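Local coordinates for protein Tv2483 (Treponema vincentii, PDB 6DET) that binds L-arginine with high selectivity as a treponemal solute-binding lipoprotein, probably delivering it to an ABC transporter, at residues E25-L38 / R224-S236. Numbering follows the deposited sequence.
Sequences EDPSWSKVQVKSAL and RQADASLVAKIES
Lys233 lies across one face of the Trp29 indole. From CB, which sits 4.1 Å from Trp29 CE3, the chain reaches CG, centred 3.8 Å over the six-membered ring and only 8° off its normal, a CH-pi contact. With CG anti to the backbone N and a bend at the next bond, CD and CE then run on over CE2 and NE1, and NZ is carried past the ring. Gln33 CB backs the opposite face, while Leu230 CD1 meets the edge at CE3 and also packs against Val32 CG2. The arrangement joins the N-terminal helix 28-35, ahead of the first strand of a family 3 solute-binding fold, to the start of helix 228-243; the axes of 28-35 and 228-236 pass 7.6 Å apart at 69°. Hydrogen bonds link Asp26 and the first turn of helix 28-35 to the first turn of the other helix. Asp26 OD2 takes the N-H of Ser229 on its syn lone pair at 2.8 Å, whereas OD1 accepts from both Ser28 OG and Ser28 N, the latter closing an Asx turn. Ser28 OG in turn receives Leu230 N at 2.9 Å. Ser229 OG donates to Asp26 O from above the carbonyl plane and accepts Trp29 N along a nearly straight line (168°). A water bridges Asp26 OD1 to Asp227 OD1, probably easing the closeness of two carboxylates; Arg224, itself paired with Asp97, holds the other oxygen of Asp227 through NE.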
ATOM      1  N   GLU A  25      14.307  -1.284 -27.144  1.00 59.84           N
ATOM      2  CA  GLU A  25      13.823  -1.196 -25.771  1.00 51.63           C
ATOM      3  C   GLU A  25      14.960  -1.259 -24.750  1.00 40.52           C
ATOM      4  O   GLU A  25      16.023  -1.848 -24.989  1.00 40.55           O
ATOM      5  CB  GLU A  25      12.832  -2.328 -25.490  1.00 72.67           C
ATOM      6  CG  GLU A  25      11.488  -2.212 -26.205  1.00 93.00           C
ATOM      7  CD  GLU A  25      10.857  -3.562 -26.483  1.00125.85           C
ATOM      8  OE1 GLU A  25       9.833  -3.880 -25.847  1.00131.46           O
ATOM      9  OE2 GLU A  25      11.393  -4.307 -27.332  1.00156.26           O
ATOM     10  N   ASP A  26      14.716  -0.657 -23.589  1.00 47.74           N
ATOM     11  CA  ASP A  26      15.598  -0.884 -22.454  1.00 47.00           C
ATOM     12  C   ASP A  26      15.516  -2.355 -22.034  1.00 44.65           C
ATOM     13  O   ASP A  26      14.510  -3.026 -22.274  1.00 40.60           O
ATOM     14  CB  ASP A  26      15.218   0.032 -21.293  1.00 42.20           C
ATOM     15  CG  ASP A  26      14.019  -0.471 -20.533  1.00 45.88           C
ATOM     16  OD1 ASP A  26      14.232  -1.266 -19.580  1.00 37.82           O
ATOM     17  OD2 ASP A  26      12.874  -0.055 -20.864  1.00 44.17           O
ATOM     18  N   PRO A  27      16.579  -2.898 -21.436  1.00 37.82           N
ATOM     19  CA  PRO A  27      16.630  -4.344 -21.182  1.00 41.46           C
ATOM     20  C   PRO A  27      15.876  -4.828 -19.943  1.00 39.26           C
ATOM     21  O   PRO A  27      16.106  -5.960 -19.516  1.00 37.69           O
ATOM     22  CB  PRO A  27      18.135  -4.598 -21.010  1.00 41.18           C
ATOM     23  CG  PRO A  27      18.627  -3.328 -20.434  1.00 48.96           C
ATOM     24  CD  PRO A  27      17.837  -2.228 -21.081  1.00 44.85           C
ATOM     25  N   SER A  28      14.973  -4.037 -19.360  1.00 37.22           N
ATOM     26  CA  SER A  28      14.430  -4.448 -18.061  1.00 41.64           C
ATOM     27  C   SER A  28      13.524  -5.674 -18.197  1.00 42.33           C
ATOM     28  O   SER A  28      13.580  -6.585 -17.362  1.00 39.07           O
ATOM     29  CB  SER A  28      13.690  -3.292 -17.373  1.00 39.75           C
ATOM     30  OG  SER A  28      12.629  -2.735 -18.161  1.00 36.96           O
ATOM     31  N   TRP A  29      12.701  -5.738 -19.252  1.00 37.61           N
ATOM     32  CA  TRP A  29      11.933  -6.961 -19.477  1.00 33.72           C
ATOM     33  C   TRP A  29      12.852  -8.127 -19.811  1.00 36.21           C
ATOM     34  O   TRP A  29      12.716  -9.222 -19.249  1.00 38.98           O
ATOM     35  CB  TRP A  29      10.883  -6.767 -20.574  1.00 34.62           C
ATOM     36  CG  TRP A  29      10.326  -8.083 -21.025  1.00 36.12           C
ATOM     37  CD1 TRP A  29      10.431  -8.630 -22.274  1.00 41.81           C
ATOM     38  CD2 TRP A  29       9.649  -9.054 -20.220  1.00 40.33           C
ATOM     39  NE1 TRP A  29       9.836  -9.866 -22.304  1.00 45.97           N
ATOM     40  CE2 TRP A  29       9.347 -10.150 -21.057  1.00 42.64           C
ATOM     41  CE3 TRP A  29       9.261  -9.103 -18.878  1.00 41.29           C
ATOM     42  CZ2 TRP A  29       8.677 -11.281 -20.595  1.00 43.67           C
ATOM     43  CZ3 TRP A  29       8.588 -10.237 -18.423  1.00 42.55           C
ATOM     44  CH2 TRP A  29       8.305 -11.305 -19.287  1.00 41.92           C
ATOM     45  N   SER A  30      13.794  -7.932 -20.743  1.00 35.52           N
ATOM     46  CA  SER A  30      14.704  -9.020 -21.076  1.00 36.67           C
ATOM     47  C   SER A  30      15.376  -9.604 -19.830  1.00 37.63           C
ATOM     48  O   SER A  30      15.536 -10.828 -19.710  1.00 38.78           O
ATOM     49  CB  SER A  30      15.748  -8.526 -22.065  1.00 43.83           C
ATOM     50  OG  SER A  30      15.112  -8.255 -23.307  1.00 40.84           O
ATOM     51  N   LYS A  31      15.808  -8.745 -18.910  1.00 37.75           N
ATOM     52  CA  LYS A  31      16.491  -9.246 -17.717  1.00 40.39           C
ATOM     53  C   LYS A  31      15.575 -10.167 -16.911  1.00 37.86           C
ATOM     54  O   LYS A  31      15.997 -11.238 -16.453  1.00 39.27           O
ATOM     55  CB  LYS A  31      16.974  -8.073 -16.875  1.00 40.54           C
ATOM     56  CG  LYS A  31      18.224  -7.385 -17.394  1.00 48.51           C
ATOM     57  CD  LYS A  31      18.614  -6.178 -16.535  1.00 47.19           C
ATOM     58  CE  LYS A  31      19.683  -5.361 -17.267  1.00 50.95           C
ATOM     59  NZ  LYS A  31      19.974  -4.048 -16.643  1.00 58.85           N
ATOM     60  N   VAL A  32      14.311  -9.770 -16.742  1.00 38.38           N
ATOM     61  CA  VAL A  32      13.350 -10.582 -16.001  1.00 37.68           C
ATOM     62  C   VAL A  32      13.043 -11.875 -16.740  1.00 37.97           C
ATOM     63  O   VAL A  32      12.937 -12.946 -16.126  1.00 36.95           O
ATOM     64  CB  VAL A  32      12.074  -9.758 -15.745  1.00 39.56           C
ATOM     65  CG1 VAL A  32      10.911 -10.652 -15.335  1.00 40.72           C
ATOM     66  CG2 VAL A  32      12.374  -8.686 -14.723  1.00 34.67           C
ATOM     67  N   GLN A  33      12.908 -11.813 -18.068  1.00 35.67           N
ATOM     68  CA  GLN A  33      12.621 -13.029 -18.824  1.00 36.63           C
ATOM     69  C   GLN A  33      13.764 -14.036 -18.742  1.00 40.01           C
ATOM     70  O   GLN A  33      13.520 -15.244 -18.670  1.00 39.44           O
ATOM     71  CB  GLN A  33      12.317 -12.718 -20.287  1.00 36.91           C
ATOM     72  CG  GLN A  33      11.799 -13.961 -20.966  1.00 39.80           C
ATOM     73  CD  GLN A  33      11.328 -13.739 -22.384  1.00 44.95           C
ATOM     74  OE1 GLN A  33      11.916 -12.961 -23.149  1.00 43.50           O
ATOM     75  NE2 GLN A  33      10.289 -14.471 -22.766  1.00 51.33           N
ATOM     76  N   VAL A  34      15.011 -13.561 -18.755  1.00 38.44           N
ATOM     77  CA  VAL A  34      16.155 -14.472 -18.737  1.00 40.44           C
ATOM     78  C   VAL A  34      16.259 -15.168 -17.382  1.00 42.38           C
ATOM     79  O   VAL A  34      16.490 -16.385 -17.315  1.00 42.61           O
ATOM     80  CB  VAL A  34      17.450 -13.717 -19.088  1.00 43.99           C
ATOM     81  CG1 VAL A  34      18.683 -14.618 -18.859  1.00 45.68           C
ATOM     82  CG2 VAL A  34      17.409 -13.246 -20.581  1.00 54.75           C
ATOM     83  N   LYS A  35      16.115 -14.398 -16.296  1.00 43.50           N
ATOM     84  CA  LYS A  35      16.076 -14.972 -14.940  1.00 47.14           C
ATOM     85  C   LYS A  35      14.820 -15.794 -14.730  1.00 49.52           C
ATOM     86  O   LYS A  35      14.788 -16.638 -13.834  1.00 42.81           O
ATOM     87  CB  LYS A  35      16.092 -13.893 -13.855  1.00 57.80           C
ATOM     88  CG  LYS A  35      17.178 -12.856 -13.941  1.00 73.95           C
ATOM     89  CD  LYS A  35      16.792 -11.610 -13.117  1.00 96.11           C
ATOM     90  CE  LYS A  35      17.750 -10.451 -13.387  1.00113.02           C
ATOM     91  NZ  LYS A  35      17.541  -9.269 -12.509  1.00116.43           N
ATOM     92  N   SER A  36      13.780 -15.536 -15.521  1.00 39.28           N
ATOM     93  CA  SER A  36      12.506 -16.239 -15.426  1.00 50.69           C
ATOM     94  C   SER A  36      11.911 -16.055 -14.037  1.00 41.78           C
ATOM     95  O   SER A  36      11.333 -16.972 -13.457  1.00 39.93           O
ATOM     96  CB  SER A  36      12.648 -17.719 -15.775  1.00 55.94           C
ATOM     97  OG  SER A  36      11.401 -18.222 -16.228  1.00 55.37           O
ATOM     98  N   ALA A  37      12.079 -14.860 -13.501  1.00 37.27           N
ATOM     99  CA  ALA A  37      11.544 -14.569 -12.178  1.00 38.49           C
ATOM    100  C   ALA A  37      11.344 -13.081 -11.978  1.00 43.16           C
ATOM    101  O   ALA A  37      12.119 -12.265 -12.471  1.00 39.25           O
ATOM    102  CB  ALA A  37      12.490 -15.094 -11.110  1.00 43.00           C
ATOM    103  N   LEU A  38      10.344 -12.739 -11.163  1.00 38.70           N
ATOM    104  CA  LEU A  38      10.093 -11.360 -10.802  1.00 36.65           C
ATOM    105  C   LEU A  38      10.100 -11.306  -9.287  1.00 37.04           C
ATOM    106  O   LEU A  38       9.405 -12.102  -8.647  1.00 38.85           O
ATOM    107  CB  LEU A  38       8.761 -10.855 -11.335  1.00 32.13           C
ATOM    108  CG  LEU A  38       8.496  -9.374 -11.052  1.00 38.07           C
ATOM    109  CD1 LEU A  38       9.357  -8.448 -11.905  1.00 33.75           C
ATOM    110  CD2 LEU A  38       7.021  -9.037 -11.273  1.00 37.08           C
ATOM    111  N   ARG A 224      11.782   0.453 -10.953  1.00 31.24           N
ATOM    112  CA  ARG A 224      12.905   1.346 -11.168  1.00 31.19           C
ATOM    113  C   ARG A 224      12.569   2.318 -12.286  1.00 30.76           C
ATOM    114  O   ARG A 224      11.863   1.975 -13.232  1.00 31.12           O
ATOM    115  CB  ARG A 224      14.162   0.557 -11.560  1.00 32.77           C
ATOM    116  CG  ARG A 224      14.843  -0.163 -10.395  1.00 36.36           C
ATOM    117  CD  ARG A 224      16.021  -1.059 -10.875  1.00 41.51           C
ATOM    118  NE  ARG A 224      15.501  -2.242 -11.540  1.00 36.45           N
ATOM    119  CZ  ARG A 224      15.228  -3.395 -10.944  1.00 42.89           C
ATOM    120  NH1 ARG A 224      15.447  -3.556  -9.644  1.00 40.09           N
ATOM    121  NH2 ARG A 224      14.724  -4.396 -11.660  1.00 36.19           N
ATOM    122  N   GLN A 225      13.112   3.533 -12.178  1.00 33.93           N
ATOM    123  CA  GLN A 225      12.746   4.613 -13.093  1.00 32.85           C
ATOM    124  C   GLN A 225      12.982   4.236 -14.550  1.00 33.95           C
ATOM    125  O   GLN A 225      12.147   4.517 -15.421  1.00 36.97           O
ATOM    126  CB  GLN A 225      13.541   5.875 -12.748  1.00 36.87           C
ATOM    127  CG  GLN A 225      13.134   6.482 -11.432  1.00 44.50           C
ATOM    128  CD  GLN A 225      14.111   7.513 -10.942  1.00 55.72           C
ATOM    129  OE1 GLN A 225      15.229   7.188 -10.519  1.00 65.35           O
ATOM    130  NE2 GLN A 225      13.709   8.770 -11.004  1.00 51.74           N
ATOM    131  N   ALA A 226      14.110   3.605 -14.839  1.00 37.18           N
ATOM    132  CA  ALA A 226      14.484   3.325 -16.215  1.00 38.11           C
ATOM    133  C   ALA A 226      13.727   2.152 -16.829  1.00 34.38           C
ATOM    134  O   ALA A 226      13.888   1.897 -18.021  1.00 35.78           O
ATOM    135  CB  ALA A 226      15.985   3.034 -16.270  1.00 41.99           C
ATOM    136  N   ASP A 227      12.963   1.391 -16.050  1.00 31.56           N
ATOM    137  CA  ASP A 227      12.532   0.052 -16.478  1.00 30.84           C
ATOM    138  C   ASP A 227      11.186   0.108 -17.216  1.00 32.34           C
ATOM    139  O   ASP A 227      10.186  -0.520 -16.852  1.00 33.94           O
ATOM    140  CB  ASP A 227      12.480  -0.888 -15.272  1.00 32.64           C
ATOM    141  CG  ASP A 227      13.864  -1.310 -14.782  1.00 36.83           C
ATOM    142  OD1 ASP A 227      14.881  -0.733 -15.250  1.00 38.05           O
ATOM    143  OD2 ASP A 227      13.941  -2.219 -13.908  1.00 38.52           O
ATOM    144  N   ALA A 228      11.196   0.839 -18.325  1.00 36.65           N
ATOM    145  CA  ALA A 228       9.973   1.059 -19.098  1.00 36.12           C
ATOM    146  C   ALA A 228       9.455  -0.226 -19.762  1.00 36.78           C
ATOM    147  O   ALA A 228       8.245  -0.487 -19.752  1.00 32.30           O
ATOM    148  CB  ALA A 228      10.221   2.144 -20.127  1.00 37.42           C
ATOM    149  N   SER A 229      10.333  -1.056 -20.336  1.00 33.95           N
ATOM    150  CA  SER A 229       9.849  -2.259 -21.017  1.00 31.59           C
ATOM    151  C   SER A 229       9.272  -3.271 -20.026  1.00 36.98           C
ATOM    152  O   SER A 229       8.283  -3.957 -20.327  1.00 33.66           O
ATOM    153  CB  SER A 229      10.984  -2.895 -21.836  1.00 37.53           C
ATOM    154  OG  SER A 229      12.062  -3.238 -20.954  1.00 38.40           O
ATOM    155  N   LEU A 230       9.881  -3.393 -18.845  1.00 32.22           N
ATOM    156  CA  LEU A 230       9.314  -4.261 -17.817  1.00 31.71           C
ATOM    157  C   LEU A 230       7.920  -3.780 -17.420  1.00 32.42           C
ATOM    158  O   LEU A 230       6.972  -4.569 -17.353  1.00 31.90           O
ATOM    159  CB  LEU A 230      10.230  -4.302 -16.588  1.00 31.90           C
ATOM    160  CG  LEU A 230       9.695  -5.085 -15.380  1.00 36.72           C
ATOM    161  CD1 LEU A 230       9.368  -6.515 -15.780  1.00 33.27           C
ATOM    162  CD2 LEU A 230      10.713  -5.089 -14.212  1.00 34.80           C
ATOM    163  N   VAL A 231       7.771  -2.479 -17.186  1.00 33.33           N
ATOM    164  CA  VAL A 231       6.479  -1.961 -16.734  1.00 33.20           C
ATOM    165  C   VAL A 231       5.439  -2.112 -17.840  1.00 29.32           C
ATOM    166  O   VAL A 231       4.290  -2.485 -17.578  1.00 31.09           O
ATOM    167  CB  VAL A 231       6.616  -0.501 -16.270  1.00 33.43           C
ATOM    168  CG1 VAL A 231       5.231   0.159 -16.061  1.00 33.24           C
ATOM    169  CG2 VAL A 231       7.417  -0.418 -14.997  1.00 32.72           C
ATOM    170  N   ALA A 232       5.820  -1.842 -19.095  1.00 30.33           N
ATOM    171  CA  ALA A 232       4.883  -2.006 -20.210  1.00 32.44           C
ATOM    172  C   ALA A 232       4.391  -3.444 -20.327  1.00 37.24           C
ATOM    173  O   ALA A 232       3.206  -3.679 -20.588  1.00 33.86           O
ATOM    174  CB  ALA A 232       5.526  -1.573 -21.530  1.00 34.23           C
ATOM    175  N   LYS A 233       5.290  -4.421 -20.166  1.00 32.33           N
ATOM    176  CA  LYS A 233       4.880  -5.822 -20.224  1.00 36.43           C
ATOM    177  C   LYS A 233       3.885  -6.128 -19.123  1.00 32.36           C
ATOM    178  O   LYS A 233       2.840  -6.753 -19.352  1.00 35.76           O
ATOM    179  CB  LYS A 233       6.106  -6.742 -20.097  1.00 36.50           C
ATOM    180  CG  LYS A 233       5.913  -8.110 -20.698  1.00 45.22           C
ATOM    181  CD  LYS A 233       6.118  -8.023 -22.182  1.00 45.55           C
ATOM    182  CE  LYS A 233       5.860  -9.312 -22.877  1.00 62.85           C
ATOM    183  NZ  LYS A 233       6.017  -9.107 -24.329  1.00 67.33           N
ATOM    184  N   ILE A 234       4.224  -5.714 -17.899  1.00 30.56           N
ATOM    185  CA  ILE A 234       3.362  -5.907 -16.737  1.00 32.28           C
ATOM    186  C   ILE A 234       1.996  -5.280 -16.983  1.00 31.02           C
ATOM    187  O   ILE A 234       0.951  -5.892 -16.739  1.00 31.42           O
ATOM    188  CB  ILE A 234       4.024  -5.292 -15.499  1.00 32.53           C
ATOM    189  CG1 ILE A 234       5.328  -6.029 -15.129  1.00 41.51           C
ATOM    190  CG2 ILE A 234       3.015  -5.265 -14.333  1.00 37.91           C
ATOM    191  CD1 ILE A 234       5.158  -7.349 -14.658  1.00 46.81           C
ATOM    192  N   GLU A 235       1.988  -4.048 -17.468  1.00 33.43           N
ATOM    193  CA  GLU A 235       0.718  -3.357 -17.662  1.00 37.38           C
ATOM    194  C   GLU A 235      -0.136  -4.064 -18.709  1.00 37.21           C
ATOM    195  O   GLU A 235      -1.365  -4.124 -18.578  1.00 31.91           O
ATOM    196  CB  GLU A 235       0.974  -1.904 -18.046  1.00 32.92           C
ATOM    197  CG  GLU A 235       1.453  -1.067 -16.871  1.00 34.16           C
ATOM    198  CD  GLU A 235       1.692   0.376 -17.230  1.00 36.80           C
ATOM    199  OE1 GLU A 235       2.072   0.656 -18.396  1.00 41.32           O
ATOM    200  OE2 GLU A 235       1.488   1.228 -16.345  1.00 33.01           O
ATOM    201  N   SER A 236       0.491  -4.633 -19.744  1.00 33.07           N
ATOM    202  CA  SER A 236      -0.292  -5.335 -20.750  1.00 31.19           C
ATOM    203  C   SER A 236      -1.036  -6.525 -20.152  1.00 41.25           C
ATOM    204  O   SER A 236      -2.199  -6.778 -20.488  1.00 36.25           O
ATOM    205  CB  SER A 236       0.617  -5.806 -21.882  1.00 36.02           C
ATOM    206  OG  SER A 236      -0.165  -6.420 -22.881  1.00 53.92           O
TER
HETATM  207  O   HOH W   1      16.235  -0.460 -17.774  1.00 35.92           O